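Local coordinates for VgrG protein (Vibrio cholerae, PDB 4DTH) that probably cross-links G-actin in host cells through its actin cross-linking domain, which binds ATP and magnesium, at residues 70-84 against 148-160. Sequence-based numbering, arbitrary orientation.
Sequences QRPPSLQDGKNYQNW and KHVIAAGNGISAE. With SO4 (sulfate ion), chain G.
W84 brings the six-membered end of its indole up obliquely to the backbone of K148 and H149, with CH2 3.7 Å from K148 C, while the backbone N of V150 lies at the ring edge. A broad, flat side chain suits this place, since it can span three successive residues. K148 crosses the indole at about a right angle and bends at chi4 (-83°), bringing NZ to 3.8 Å from W84 NE1; that buried NE1 has no hydrogen-bond partner in the model. Farther along, V150 CG1 meets Y81 CE1 at 4.1 Å and, beside it, R71 NH1. At the other end P72, S74 and L75 all meet the methyl of A159, S74 OG most closely, 3.2 Å from A159 CB; a small residue suits so close an approach. No direct hydrogen bond joins the segments, but two waters do: one links Q70 N to G156 O, the other Q70 O to I157 O.

Behind this shell, Y81 turns its edge to one face of W84, CD1 above the indole near its rim, and hydrogen-bonds D77 OD2 from OH (2.6 Å). R71 NE reaches L75 O nearly straight (165°), and its NH1 binds H127 O. D77 also closes an Asx turn with K79 N. The type II' turn 153-156 and the residues after it hold a sulfate, probably from the crystallisation liquor, through backbone N-H groups, including N155 N to O2 (2.9 Å). The arrangement packs the long connection of a beta-hairpin, between antiparallel strands 56-68 and 85-97, against strand 150-153 and the type II' turn that follows it.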
loop_
_atom_site.group_PDB
_atom_site.type_symbol
_atom_site.label_atom_id
_atom_site.label_comp_id
_atom_site.label_asym_id
_atom_site.label_seq_id
_atom_site.Cartn_x
_atom_site.Cartn_y
_atom_site.Cartn_z
ATOM N N GLN A 70 16.238 -21.068 12.504
ATOM C CA GLN A 70 16.933 -22.215 13.076
ATOM C C GLN A 70 16.010 -22.793 14.134
ATOM O O GLN A 70 15.702 -22.118 15.124
ATOM C CB GLN A 70 18.305 -21.838 13.679
ATOM C CG GLN A 70 19.318 -21.295 12.652
ATOM C CD GLN A 70 19.572 -22.238 11.484
ATOM O OE1 GLN A 70 19.743 -23.460 11.643
ATOM N NE2 GLN A 70 19.589 -21.684 10.280
ATOM N N ARG A 71 15.535 -24.028 13.886
ATOM C CA ARG A 71 14.668 -24.748 14.812
ATOM C C ARG A 71 15.438 -24.919 16.124
ATOM O O ARG A 71 16.527 -25.500 16.093
ATOM C CB ARG A 71 14.306 -26.137 14.236
ATOM C CG ARG A 71 13.379 -26.985 15.119
ATOM C CD ARG A 71 11.983 -26.453 15.019
ATOM N NE ARG A 71 10.978 -27.147 15.826
ATOM C CZ ARG A 71 9.710 -26.751 15.849
ATOM N NH1 ARG A 71 9.321 -25.714 15.118
ATOM N NH2 ARG A 71 8.822 -27.386 16.601
ATOM N N PRO A 72 14.925 -24.411 17.271
ATOM C CA PRO A 72 15.645 -24.613 18.538
ATOM C C PRO A 72 15.906 -26.107 18.782
ATOM O O PRO A 72 15.009 -26.926 18.539
ATOM C CB PRO A 72 14.698 -24.021 19.585
ATOM C CG PRO A 72 13.885 -23.033 18.831
ATOM C CD PRO A 72 13.663 -23.678 17.495
ATOM N N PRO A 73 17.146 -26.493 19.169
ATOM C CA PRO A 73 17.448 -27.922 19.369
ATOM C C PRO A 73 16.513 -28.656 20.326
ATOM O O PRO A 73 16.199 -29.813 20.081
ATOM C CB PRO A 73 18.900 -27.913 19.867
ATOM C CG PRO A 73 19.460 -26.644 19.358
ATOM C CD PRO A 73 18.335 -25.658 19.439
ATOM N N SER A 74 16.014 -27.969 21.371
ATOM C CA SER A 74 15.088 -28.546 22.344
ATOM C C SER A 74 13.684 -28.816 21.772
ATOM O O SER A 74 12.862 -29.447 22.438
ATOM C CB SER A 74 15.013 -27.681 23.598
ATOM O OG SER A 74 14.305 -26.477 23.355
ATOM N N LEU A 75 13.423 -28.346 20.542
ATOM C CA LEU A 75 12.157 -28.518 19.844
ATOM C C LEU A 75 12.294 -29.334 18.554
ATOM O O LEU A 75 11.374 -29.345 17.733
ATOM C CB LEU A 75 11.489 -27.145 19.592
ATOM C CG LEU A 75 11.048 -26.366 20.843
ATOM C CD1 LEU A 75 10.388 -25.056 20.450
ATOM C CD2 LEU A 75 10.066 -27.177 21.718
ATOM N N GLN A 76 13.437 -30.056 18.393
ATOM C CA GLN A 76 13.687 -30.951 17.255
ATOM C C GLN A 76 12.501 -31.915 17.168
ATOM O O GLN A 76 12.109 -32.497 18.184
ATOM C CB GLN A 76 14.982 -31.745 17.476
ATOM C CG GLN A 76 15.884 -31.844 16.249
ATOM C CD GLN A 76 17.204 -32.534 16.537
ATOM O OE1 GLN A 76 17.455 -33.659 16.102
ATOM N NE2 GLN A 76 18.084 -31.881 17.282
ATOM N N ASP A 77 11.894 -32.028 15.982
ATOM C CA ASP A 77 10.682 -32.830 15.789
ATOM C C ASP A 77 10.751 -33.778 14.585
ATOM O O ASP A 77 9.715 -34.267 14.130
ATOM C CB ASP A 77 9.476 -31.872 15.650
ATOM C CG ASP A 77 9.626 -30.869 14.515
ATOM O OD1 ASP A 77 10.586 -31.002 13.727
ATOM O OD2 ASP A 77 8.805 -29.926 14.442
ATOM N N GLY A 78 11.952 -33.968 14.044
ATOM C CA GLY A 78 12.179 -34.818 12.880
ATOM C C GLY A 78 11.712 -34.190 11.582
ATOM O O GLY A 78 11.773 -34.827 10.526
ATOM N N LYS A 79 11.242 -32.929 11.649
ATOM C CA LYS A 79 10.760 -32.188 10.488
ATOM C C LYS A 79 11.862 -31.376 9.854
ATOM O O LYS A 79 12.829 -30.975 10.511
ATOM C CB LYS A 79 9.530 -31.322 10.819
ATOM C CG LYS A 79 8.264 -32.152 10.973
ATOM C CD LYS A 79 7.268 -31.553 11.947
ATOM C CE LYS A 79 6.893 -32.607 12.963
ATOM N NZ LYS A 79 5.790 -32.199 13.862
ATOM N N ASN A 80 11.696 -31.148 8.551
ATOM C CA ASN A 80 12.618 -30.407 7.722
ATOM C C ASN A 80 12.271 -28.910 7.758
ATOM O O ASN A 80 11.181 -28.502 7.331
ATOM C CB ASN A 80 12.568 -30.955 6.287
ATOM C CG ASN A 80 12.936 -29.939 5.236
ATOM O OD1 ASN A 80 12.071 -29.312 4.611
ATOM N ND2 ASN A 80 14.222 -29.682 5.097
ATOM N N TYR A 81 13.222 -28.105 8.244
ATOM C CA TYR A 81 13.083 -26.648 8.255
ATOM C C TYR A 81 14.226 -26.047 7.445
ATOM O O TYR A 81 14.574 -24.890 7.657
ATOM C CB TYR A 81 13.061 -26.091 9.692
ATOM C CG TYR A 81 11.891 -26.604 10.496
ATOM C CD1 TYR A 81 10.623 -26.049 10.348
ATOM C CD2 TYR A 81 12.039 -27.673 11.374
ATOM C CE1 TYR A 81 9.533 -26.538 11.062
ATOM C CE2 TYR A 81 10.954 -28.175 12.089
ATOM C CZ TYR A 81 9.705 -27.600 11.933
ATOM O OH TYR A 81 8.635 -28.083 12.642
ATOM N N GLN A 82 14.803 -26.832 6.509
ATOM C CA GLN A 82 15.931 -26.376 5.699
ATOM C C GLN A 82 15.614 -25.198 4.816
ATOM O O GLN A 82 14.604 -25.198 4.108
ATOM C CB GLN A 82 16.607 -27.525 4.930
ATOM C CG GLN A 82 18.072 -27.753 5.325
ATOM C CD GLN A 82 18.267 -28.034 6.802
ATOM O OE1 GLN A 82 18.467 -27.124 7.618
ATOM N NE2 GLN A 82 18.222 -29.302 7.178
ATOM N N ASN A 83 16.471 -24.170 4.908
ATOM C CA ASN A 83 16.393 -22.908 4.168
ATOM C C ASN A 83 15.232 -21.995 4.569
ATOM O O ASN A 83 15.044 -20.952 3.949
ATOM C CB ASN A 83 16.493 -23.117 2.643
ATOM C CG ASN A 83 17.702 -23.934 2.225
ATOM O OD1 ASN A 83 18.802 -23.805 2.774
ATOM N ND2 ASN A 83 17.507 -24.814 1.261
ATOM N N TRP A 84 14.488 -22.351 5.635
ATOM C CA TRP A 84 13.377 -21.532 6.126
ATOM C C TRP A 84 13.861 -20.172 6.595
ATOM O O TRP A 84 14.962 -20.055 7.146
ATOM C CB TRP A 84 12.625 -22.243 7.263
ATOM C CG TRP A 84 11.651 -23.294 6.817
ATOM C CD1 TRP A 84 11.841 -24.241 5.848
ATOM C CD2 TRP A 84 10.379 -23.580 7.414
ATOM N NE1 TRP A 84 10.743 -25.069 5.775
ATOM C CE2 TRP A 84 9.834 -24.693 6.732
ATOM C CE3 TRP A 84 9.645 -23.002 8.465
ATOM C CZ2 TRP A 84 8.583 -25.229 7.055
ATOM C CZ3 TRP A 84 8.398 -23.528 8.779
ATOM C CH2 TRP A 84 7.874 -24.621 8.073
ATOM N N LYS A 148 2.645 -24.800 5.923
ATOM C CA LYS A 148 4.100 -24.875 6.019
ATOM C C LYS A 148 4.650 -23.576 6.623
ATOM O O LYS A 148 5.283 -22.769 5.944
ATOM C CB LYS A 148 4.734 -25.196 4.650
ATOM C CG LYS A 148 5.642 -26.417 4.685
ATOM C CD LYS A 148 6.094 -26.837 3.289
ATOM C CE LYS A 148 7.191 -27.870 3.349
ATOM N NZ LYS A 148 8.511 -27.233 3.533
ATOM N N HIS A 149 4.350 -23.368 7.910
ATOM C CA HIS A 149 4.798 -22.214 8.688
ATOM C C HIS A 149 4.841 -22.570 10.162
ATOM O O HIS A 149 4.248 -23.568 10.579
ATOM C CB HIS A 149 3.870 -20.982 8.472
ATOM C CG HIS A 149 2.595 -21.023 9.270
ATOM N ND1 HIS A 149 1.449 -21.618 8.771
ATOM C CD2 HIS A 149 2.339 -20.564 10.521
ATOM C CE1 HIS A 149 0.537 -21.501 9.723
ATOM N NE2 HIS A 149 1.027 -20.872 10.795
ATOM N N VAL A 150 5.530 -21.743 10.953
ATOM C CA VAL A 150 5.531 -21.824 12.414
ATOM C C VAL A 150 5.452 -20.404 12.957
ATOM O O VAL A 150 5.937 -19.465 12.315
ATOM C CB VAL A 150 6.701 -22.630 13.066
ATOM C CG1 VAL A 150 6.651 -24.105 12.693
ATOM C CG2 VAL A 150 8.073 -22.026 12.758
ATOM N N ILE A 151 4.851 -20.253 14.136
ATOM C CA ILE A 151 4.771 -18.965 14.828
ATOM C C ILE A 151 5.664 -19.102 16.054
ATOM O O ILE A 151 5.519 -20.070 16.809
ATOM C CB ILE A 151 3.301 -18.613 15.225
ATOM C CG1 ILE A 151 2.375 -18.496 13.985
ATOM C CG2 ILE A 151 3.248 -17.343 16.120
ATOM C CD1 ILE A 151 2.714 -17.322 12.986
ATOM N N ALA A 152 6.555 -18.129 16.273
ATOM C CA ALA A 152 7.462 -18.156 17.416
ATOM C C ALA A 152 7.584 -16.799 18.080
ATOM O O ALA A 152 7.601 -15.774 17.402
ATOM C CB ALA A 152 8.830 -18.667 17.005
ATOM N N ALA A 153 7.685 -16.801 19.412
ATOM C CA ALA A 153 7.816 -15.595 20.230
ATOM C C ALA A 153 9.098 -14.842 19.942
ATOM O O ALA A 153 10.114 -15.450 19.587
ATOM C CB ALA A 153 7.792 -15.978 21.692
ATOM N N GLY A 154 9.038 -13.524 20.117
ATOM C CA GLY A 154 10.184 -12.644 19.937
ATOM C C GLY A 154 10.758 -12.733 18.543
ATOM O O GLY A 154 10.023 -12.606 17.561
ATOM N N ASN A 155 12.064 -13.000 18.451
ATOM C CA ASN A 155 12.706 -13.130 17.152
ATOM C C ASN A 155 12.828 -14.600 16.678
ATOM O O ASN A 155 13.435 -14.873 15.645
ATOM C CB ASN A 155 14.021 -12.325 17.104
ATOM C CG ASN A 155 13.769 -10.827 17.181
ATOM O OD1 ASN A 155 13.115 -10.229 16.312
ATOM N ND2 ASN A 155 14.247 -10.192 18.241
ATOM N N GLY A 156 12.170 -15.512 17.400
ATOM C CA GLY A 156 12.120 -16.932 17.061
ATOM C C GLY A 156 13.402 -17.734 17.205
ATOM O O GLY A 156 13.514 -18.817 16.619
ATOM N N ILE A 157 14.371 -17.234 17.995
ATOM C CA ILE A 157 15.638 -17.944 18.224
ATOM C C ILE A 157 15.510 -18.912 19.417
ATOM O O ILE A 157 15.949 -20.058 19.324
ATOM C CB ILE A 157 16.853 -16.969 18.338
ATOM C CG1 ILE A 157 17.057 -16.197 17.000
ATOM C CG2 ILE A 157 18.148 -17.710 18.767
ATOM C CD1 ILE A 157 17.940 -14.935 17.076
ATOM N N SER A 158 14.896 -18.454 20.520
ATOM C CA SER A 158 14.727 -19.267 21.726
ATOM C C SER A 158 13.526 -20.206 21.641
ATOM O O SER A 158 12.510 -19.851 21.034
ATOM C CB SER A 158 14.583 -18.372 22.952
ATOM O OG SER A 158 15.748 -17.585 23.130
ATOM N N ALA A 159 13.617 -21.372 22.314
ATOM C CA ALA A 159 12.507 -22.326 22.345
ATOM C C ALA A 159 11.325 -21.762 23.142
ATOM O O ALA A 159 10.174 -22.042 22.803
ATOM C CB ALA A 159 12.959 -23.643 22.944
ATOM N N GLU A 160 11.605 -20.968 24.188
ATOM C CA GLU A 160 10.560 -20.375 25.034
ATOM C C GLU A 160 10.451 -18.870 24.872
ATOM O O GLU A 160 11.451 -18.200 24.602
ATOM C CB GLU A 160 10.818 -20.692 26.508
ATOM C CG GLU A 160 10.726 -22.173 26.834
ATOM C CD GLU A 160 11.089 -22.553 28.256
ATOM O OE1 GLU A 160 10.959 -21.704 29.168
ATOM O OE2 GLU A 160 11.486 -23.723 28.461
HETATM S S SO4 G . 14.340 -14.480 20.676
HETATM O O1 SO4 G . 15.425 -14.549 21.672
HETATM O O2 SO4 G . 13.537 -13.259 20.931
HETATM O O3 SO4 G . 14.925 -14.427 19.328
HETATM O O4 SO4 G . 13.507 -15.700 20.781
HETATM O O HOH W 1 15.541 -18.985 14.378
HETATM O O HOH W 2 17.177 -21.230 17.206
#